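Long-range contact in Sso-CP2 metallo-carboxypetidase (Sulfolobus solfataricus, PDB 4MMO), which probably cleaves peptides as a zinc-dependent carboxypeptidase of the M20 family and assembles as a pair of subunits: residues L177-Y191 / F334-R348. Residues are numbered along the deposited sequence; the frame is centred on the assembly and turned at random.
Sequences LGVKGLLYVELVLDY and FNGEILAHGFEYPVR
With chi1 at 62°, H341 holds CG between the backbone N and the carbonyl carbon, which swings its imidazole over Y184 CB; Y184, its CG beside the backbone N (chi1 -72°), brings ring atom CD2 to 3.6 Å from H341 NE2, and the two side chains cross at a slant. Y184 CB sits over one imidazole face, 3.6 Å from the ring centroid, a CH-pi contact. The ring planes meet at 28° but are slid apart, with barely any stacking. Were H341 replaced by an alanine, Y184 CB would probably lose this cover and the phenol would be freer to turn. The backbones pair antiparallel: E186 and L339 exchange a reciprocal pair of nearly straight hydrogen bonds, E186 N to L339 O at 2.7 Å and L339 N to E186 O at 2.9 Å. Between the L182–E344 and Y184–H341 pairs the register slips by one residue, a beta bulge in which G342 adopts positive phi. On the sheet face opposite Y184 and H341, I338 CG2 touches V185 CG1 and L187 CD2, each at 3.9 Å. Strand 178-190 lies between strands 337-348 and 299-312 in the antiparallel sheet of the M20 dimerisation region; helix 318-331 packs on L187, F334 and A340, and S296 of the second subunit packs against Y184 and H341.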
loop_
_atom_site.group_PDB
_atom_site.type_symbol
_atom_site.label_atom_id
_atom_site.label_comp_id
_atom_site.label_asym_id
_atom_site.label_seq_id
_atom_site.Cartn_x
_atom_site.Cartn_y
_atom_site.Cartn_z
ATOM N N LEU A 177 11.314 33.038 4.974
ATOM C CA LEU A 177 10.311 33.995 5.428
ATOM C C LEU A 177 8.905 33.407 5.498
ATOM O O LEU A 177 7.922 34.148 5.452
ATOM C CB LEU A 177 10.293 35.203 4.489
ATOM C CG LEU A 177 11.651 35.837 4.189
ATOM C CD1 LEU A 177 11.469 37.076 3.328
ATOM C CD2 LEU A 177 12.385 36.183 5.473
ATOM N N GLY A 178 8.798 32.087 5.604
ATOM C CA GLY A 178 7.489 31.467 5.678
ATOM C C GLY A 178 7.485 29.960 5.525
ATOM O O GLY A 178 8.530 29.319 5.482
ATOM N N VAL A 179 6.284 29.397 5.450
ATOM C CA VAL A 179 6.105 27.965 5.261
ATOM C C VAL A 179 4.827 27.686 4.486
ATOM O O VAL A 179 3.895 28.488 4.496
ATOM C CB VAL A 179 5.992 27.226 6.609
ATOM C CG1 VAL A 179 7.267 27.370 7.410
ATOM C CG2 VAL A 179 4.804 27.747 7.411
ATOM N N LYS A 180 4.780 26.538 3.824
ATOM C CA LYS A 180 3.535 26.060 3.252
ATOM C C LYS A 180 2.687 25.473 4.371
ATOM O O LYS A 180 3.217 25.005 5.380
ATOM C CB LYS A 180 3.801 25.013 2.176
ATOM C CG LYS A 180 4.377 25.586 0.889
ATOM C CD LYS A 180 4.296 24.575 -0.237
ATOM C CE LYS A 180 5.037 25.041 -1.476
ATOM N NZ LYS A 180 4.938 24.032 -2.575
ATOM N N GLY A 181 1.371 25.522 4.198
ATOM C CA GLY A 181 0.454 24.938 5.156
ATOM C C GLY A 181 0.368 23.441 4.950
ATOM O O GLY A 181 1.051 22.892 4.085
ATOM N N LEU A 182 -0.481 22.779 5.730
ATOM C CA LEU A 182 -0.568 21.330 5.669
ATOM C C LEU A 182 -1.915 20.784 6.120
ATOM O O LEU A 182 -2.532 21.302 7.048
ATOM C CB LEU A 182 0.547 20.712 6.515
ATOM C CG LEU A 182 0.715 19.194 6.428
ATOM C CD1 LEU A 182 0.943 18.737 4.996
ATOM C CD2 LEU A 182 1.877 18.771 7.303
ATOM N N LEU A 183 -2.351 19.722 5.447
ATOM C CA LEU A 183 -3.542 18.975 5.823
ATOM C C LEU A 183 -3.305 17.491 5.550
ATOM O O LEU A 183 -3.228 17.083 4.393
ATOM C CB LEU A 183 -4.755 19.462 5.021
ATOM C CG LEU A 183 -6.064 18.702 5.268
ATOM C CD1 LEU A 183 -6.563 18.938 6.685
ATOM C CD2 LEU A 183 -7.130 19.087 4.252
ATOM N N TYR A 184 -3.169 16.695 6.611
ATOM C CA TYR A 184 -3.098 15.243 6.480
ATOM C C TYR A 184 -4.506 14.673 6.490
ATOM O O TYR A 184 -5.338 15.077 7.300
ATOM C CB TYR A 184 -2.319 14.599 7.631
ATOM C CG TYR A 184 -0.827 14.818 7.611
ATOM C CD1 TYR A 184 -0.057 14.393 6.538
ATOM C CD2 TYR A 184 -0.181 15.421 8.687
ATOM C CE1 TYR A 184 1.313 14.583 6.523
ATOM C CE2 TYR A 184 1.190 15.611 8.684
ATOM C CZ TYR A 184 1.931 15.188 7.600
ATOM O OH TYR A 184 3.294 15.380 7.594
ATOM N N VAL A 185 -4.763 13.722 5.601
ATOM C CA VAL A 185 -6.063 13.072 5.533
ATOM C C VAL A 185 -5.898 11.583 5.278
ATOM O O VAL A 185 -5.037 11.167 4.500
ATOM C CB VAL A 185 -6.937 13.688 4.427
ATOM C CG1 VAL A 185 -8.204 12.865 4.197
ATOM C CG2 VAL A 185 -7.298 15.117 4.784
ATOM N N GLU A 186 -6.724 10.788 5.949
ATOM C CA GLU A 186 -6.798 9.359 5.683
ATOM C C GLU A 186 -8.205 8.988 5.251
ATOM O O GLU A 186 -9.176 9.328 5.925
ATOM C CB GLU A 186 -6.409 8.552 6.913
ATOM C CG GLU A 186 -6.610 7.057 6.715
ATOM C CD GLU A 186 -5.837 6.220 7.709
ATOM O OE1 GLU A 186 -5.783 6.602 8.899
ATOM O OE2 GLU A 186 -5.278 5.184 7.296
ATOM N N LEU A 187 -8.305 8.309 4.112
ATOM C CA LEU A 187 -9.580 7.811 3.614
ATOM C C LEU A 187 -9.627 6.316 3.849
ATOM O O LEU A 187 -8.651 5.621 3.592
ATOM C CB LEU A 187 -9.728 8.091 2.120
ATOM C CG LEU A 187 -9.636 9.548 1.676
ATOM C CD1 LEU A 187 -9.820 9.645 0.169
ATOM C CD2 LEU A 187 -10.667 10.400 2.399
ATOM N N VAL A 188 -10.761 5.828 4.340
ATOM C CA VAL A 188 -10.926 4.407 4.608
ATOM C C VAL A 188 -12.261 3.906 4.077
ATOM O O VAL A 188 -13.299 4.537 4.279
ATOM C CB VAL A 188 -10.842 4.099 6.116
ATOM C CG1 VAL A 188 -10.939 2.599 6.361
ATOM C CG2 VAL A 188 -9.548 4.646 6.704
ATOM N N LEU A 189 -12.213 2.769 3.390
ATOM C CA LEU A 189 -13.409 2.057 2.970
ATOM C C LEU A 189 -13.385 0.689 3.625
ATOM O O LEU A 189 -12.343 0.039 3.674
ATOM C CB LEU A 189 -13.450 1.896 1.449
ATOM C CG LEU A 189 -13.499 3.165 0.603
ATOM C CD1 LEU A 189 -13.521 2.799 -0.873
ATOM C CD2 LEU A 189 -14.703 4.011 0.961
ATOM N N ASP A 190 -14.533 0.265 4.142
ATOM C CA ASP A 190 -14.670 -1.062 4.722
ATOM C C ASP A 190 -16.040 -1.602 4.334
ATOM O O ASP A 190 -17.060 -1.122 4.825
ATOM C CB ASP A 190 -14.511 -1.006 6.240
ATOM C CG ASP A 190 -14.134 -2.346 6.834
ATOM O OD1 ASP A 190 -14.598 -3.376 6.304
ATOM O OD2 ASP A 190 -13.366 -2.374 7.818
ATOM N N TYR A 191 -16.053 -2.588 3.441
ATOM C CA TYR A 191 -17.293 -3.049 2.816
ATOM C C TYR A 191 -17.833 -4.344 3.415
ATOM O O TYR A 191 -18.962 -4.737 3.128
ATOM C CB TYR A 191 -17.082 -3.254 1.313
ATOM C CG TYR A 191 -17.032 -1.987 0.485
ATOM C CD1 TYR A 191 -17.213 -0.735 1.060
ATOM C CD2 TYR A 191 -16.811 -2.050 -0.885
ATOM C CE1 TYR A 191 -17.169 0.418 0.294
ATOM C CE2 TYR A 191 -16.769 -0.906 -1.657
ATOM C CZ TYR A 191 -16.949 0.326 -1.065
ATOM O OH TYR A 191 -16.908 1.467 -1.835
ATOM N N PHE A 334 -18.193 9.019 -2.383
ATOM C CA PHE A 334 -17.353 8.422 -1.353
ATOM C C PHE A 334 -18.226 7.860 -0.235
ATOM O O PHE A 334 -19.103 8.545 0.286
ATOM C CB PHE A 334 -16.357 9.445 -0.801
ATOM C CG PHE A 334 -15.467 8.901 0.283
ATOM C CD1 PHE A 334 -14.455 8.002 -0.014
ATOM C CD2 PHE A 334 -15.640 9.292 1.599
ATOM C CE1 PHE A 334 -13.636 7.502 0.982
ATOM C CE2 PHE A 334 -14.824 8.796 2.601
ATOM C CZ PHE A 334 -13.822 7.900 2.292
ATOM N N ASN A 335 -17.982 6.603 0.116
ATOM C CA ASN A 335 -18.784 5.901 1.105
ATOM C C ASN A 335 -17.887 5.257 2.146
ATOM O O ASN A 335 -17.693 4.040 2.153
ATOM C CB ASN A 335 -19.646 4.837 0.423
ATOM C CG ASN A 335 -20.532 4.087 1.399
ATOM O OD1 ASN A 335 -20.824 4.574 2.492
ATOM N ND2 ASN A 335 -20.964 2.893 1.010
ATOM N N GLY A 336 -17.327 6.081 3.024
ATOM C CA GLY A 336 -16.431 5.584 4.048
ATOM C C GLY A 336 -16.036 6.648 5.050
ATOM O O GLY A 336 -16.672 7.693 5.146
ATOM N N GLU A 337 -14.968 6.371 5.788
ATOM C CA GLU A 337 -14.513 7.245 6.855
ATOM C C GLU A 337 -13.498 8.247 6.324
ATOM O O GLU A 337 -12.730 7.941 5.409
ATOM C CB GLU A 337 -13.871 6.411 7.965
ATOM C CG GLU A 337 -14.296 6.809 9.367
ATOM C CD GLU A 337 -13.453 6.149 10.445
ATOM O OE1 GLU A 337 -12.524 5.389 10.097
ATOM O OE2 GLU A 337 -13.720 6.396 11.641
ATOM N N ILE A 338 -13.510 9.445 6.899
ATOM C CA ILE A 338 -12.487 10.445 6.630
ATOM C C ILE A 338 -11.887 10.889 7.955
ATOM O O ILE A 338 -12.604 11.331 8.851
ATOM C CB ILE A 338 -13.043 11.684 5.919
ATOM C CG1 ILE A 338 -14.005 11.290 4.798
ATOM C CG2 ILE A 338 -11.890 12.521 5.371
ATOM C CD1 ILE A 338 -14.765 12.460 4.218
ATOM N N LEU A 339 -10.572 10.759 8.068
ATOM C CA LEU A 339 -9.844 11.157 9.264
ATOM C C LEU A 339 -8.812 12.210 8.876
ATOM O O LEU A 339 -8.124 12.057 7.870
ATOM C CB LEU A 339 -9.147 9.944 9.872
ATOM C CG LEU A 339 -10.045 8.738 10.151
ATOM C CD1 LEU A 339 -9.208 7.477 10.304
ATOM C CD2 LEU A 339 -10.886 8.977 11.393
ATOM N N ALA A 340 -8.706 13.273 9.670
ATOM C CA ALA A 340 -7.770 14.357 9.382
ATOM C C ALA A 340 -6.942 14.738 10.605
ATOM O O ALA A 340 -7.330 14.463 11.736
ATOM C CB ALA A 340 -8.519 15.564 8.870
ATOM N N HIS A 341 -5.800 15.376 10.362
ATOM C CA HIS A 341 -4.966 15.915 11.433
ATOM C C HIS A 341 -3.853 16.795 10.870
ATOM O O HIS A 341 -3.662 16.876 9.658
ATOM C CB HIS A 341 -4.359 14.791 12.276
ATOM C CG HIS A 341 -3.460 13.873 11.507
ATOM N ND1 HIS A 341 -3.932 12.798 10.783
ATOM C CD2 HIS A 341 -2.113 13.865 11.357
ATOM C CE1 HIS A 341 -2.915 12.172 10.219
ATOM N NE2 HIS A 341 -1.801 12.798 10.550
ATOM N N GLY A 342 -3.131 17.463 11.761
ATOM C CA GLY A 342 -2.003 18.285 11.369
ATOM C C GLY A 342 -2.378 19.492 10.531
ATOM O O GLY A 342 -1.660 19.849 9.596
ATOM N N PHE A 343 -3.501 20.123 10.860
ATOM C CA PHE A 343 -3.898 21.354 10.192
ATOM C C PHE A 343 -2.843 22.424 10.467
ATOM O O PHE A 343 -2.588 22.764 11.618
ATOM C CB PHE A 343 -5.266 21.830 10.689
ATOM C CG PHE A 343 -6.376 20.828 10.497
ATOM C CD1 PHE A 343 -6.578 19.808 11.414
ATOM C CD2 PHE A 343 -7.228 20.917 9.410
ATOM C CE1 PHE A 343 -7.600 18.887 11.242
ATOM C CE2 PHE A 343 -8.252 20.003 9.232
ATOM C CZ PHE A 343 -8.437 18.985 10.151
ATOM N N GLU A 344 -2.216 22.928 9.409
ATOM C CA GLU A 344 -1.197 23.970 9.539
ATOM C C GLU A 344 -1.474 25.066 8.524
ATOM O O GLU A 344 -1.841 24.785 7.386
ATOM C CB GLU A 344 0.203 23.393 9.315
ATOM C CG GLU A 344 0.594 22.272 10.272
ATOM C CD GLU A 344 1.451 22.759 11.427
ATOM O OE1 GLU A 344 1.058 23.744 12.091
ATOM O OE2 GLU A 344 2.524 22.161 11.664
ATOM N N TYR A 345 -1.309 26.315 8.940
ATOM C CA TYR A 345 -1.555 27.452 8.060
ATOM C C TYR A 345 -0.301 27.797 7.264
ATOM O O TYR A 345 0.808 27.709 7.790
ATOM C CB TYR A 345 -1.977 28.677 8.876
ATOM C CG TYR A 345 -3.313 28.538 9.571
ATOM C CD1 TYR A 345 -3.403 27.995 10.845
ATOM C CD2 TYR A 345 -4.484 28.960 8.955
ATOM C CE1 TYR A 345 -4.621 27.873 11.483
ATOM C CE2 TYR A 345 -5.709 28.836 9.584
ATOM C CZ TYR A 345 -5.771 28.296 10.848
ATOM O OH TYR A 345 -6.989 28.173 11.481
ATOM N N PRO A 346 -0.465 28.199 5.991
ATOM C CA PRO A 346 0.680 28.747 5.255
ATOM C C PRO A 346 1.020 30.144 5.759
ATOM O O PRO A 346 0.153 30.802 6.336
ATOM C CB PRO A 346 0.165 28.819 3.817
ATOM C CG PRO A 346 -1.302 28.999 3.963
ATOM C CD PRO A 346 -1.687 28.190 5.171
ATOM N N VAL A 347 2.258 30.584 5.541
ATOM C CA VAL A 347 2.736 31.865 6.053
ATOM C C VAL A 347 3.780 32.460 5.122
ATOM O O VAL A 347 4.613 31.740 4.574
ATOM C CB VAL A 347 3.401 31.704 7.439
ATOM C CG1 VAL A 347 3.999 33.026 7.924
ATOM C CG2 VAL A 347 2.417 31.185 8.455
ATOM N N ARG A 348 3.729 33.779 4.966
ATOM C CA ARG A 348 4.773 34.535 4.288
ATOM C C ARG A 348 4.895 35.897 4.948
ATOM O O ARG A 348 3.904 36.615 5.073
ATOM C CB ARG A 348 4.448 34.710 2.809
ATOM C CG ARG A 348 4.936 33.578 1.947
ATOM C CD ARG A 348 4.538 33.774 0.506
ATOM N NE ARG A 348 4.753 32.554 -0.263
ATOM C CZ ARG A 348 4.050 32.202 -1.334
ATOM N NH1 ARG A 348 3.073 32.979 -1.788
ATOM N NH2 ARG A 348 4.330 31.067 -1.955
HETATM O O HOH W 1 -17.024 1.755 3.705
HETATM O O HOH W 2 -16.812 4.416 -1.739
#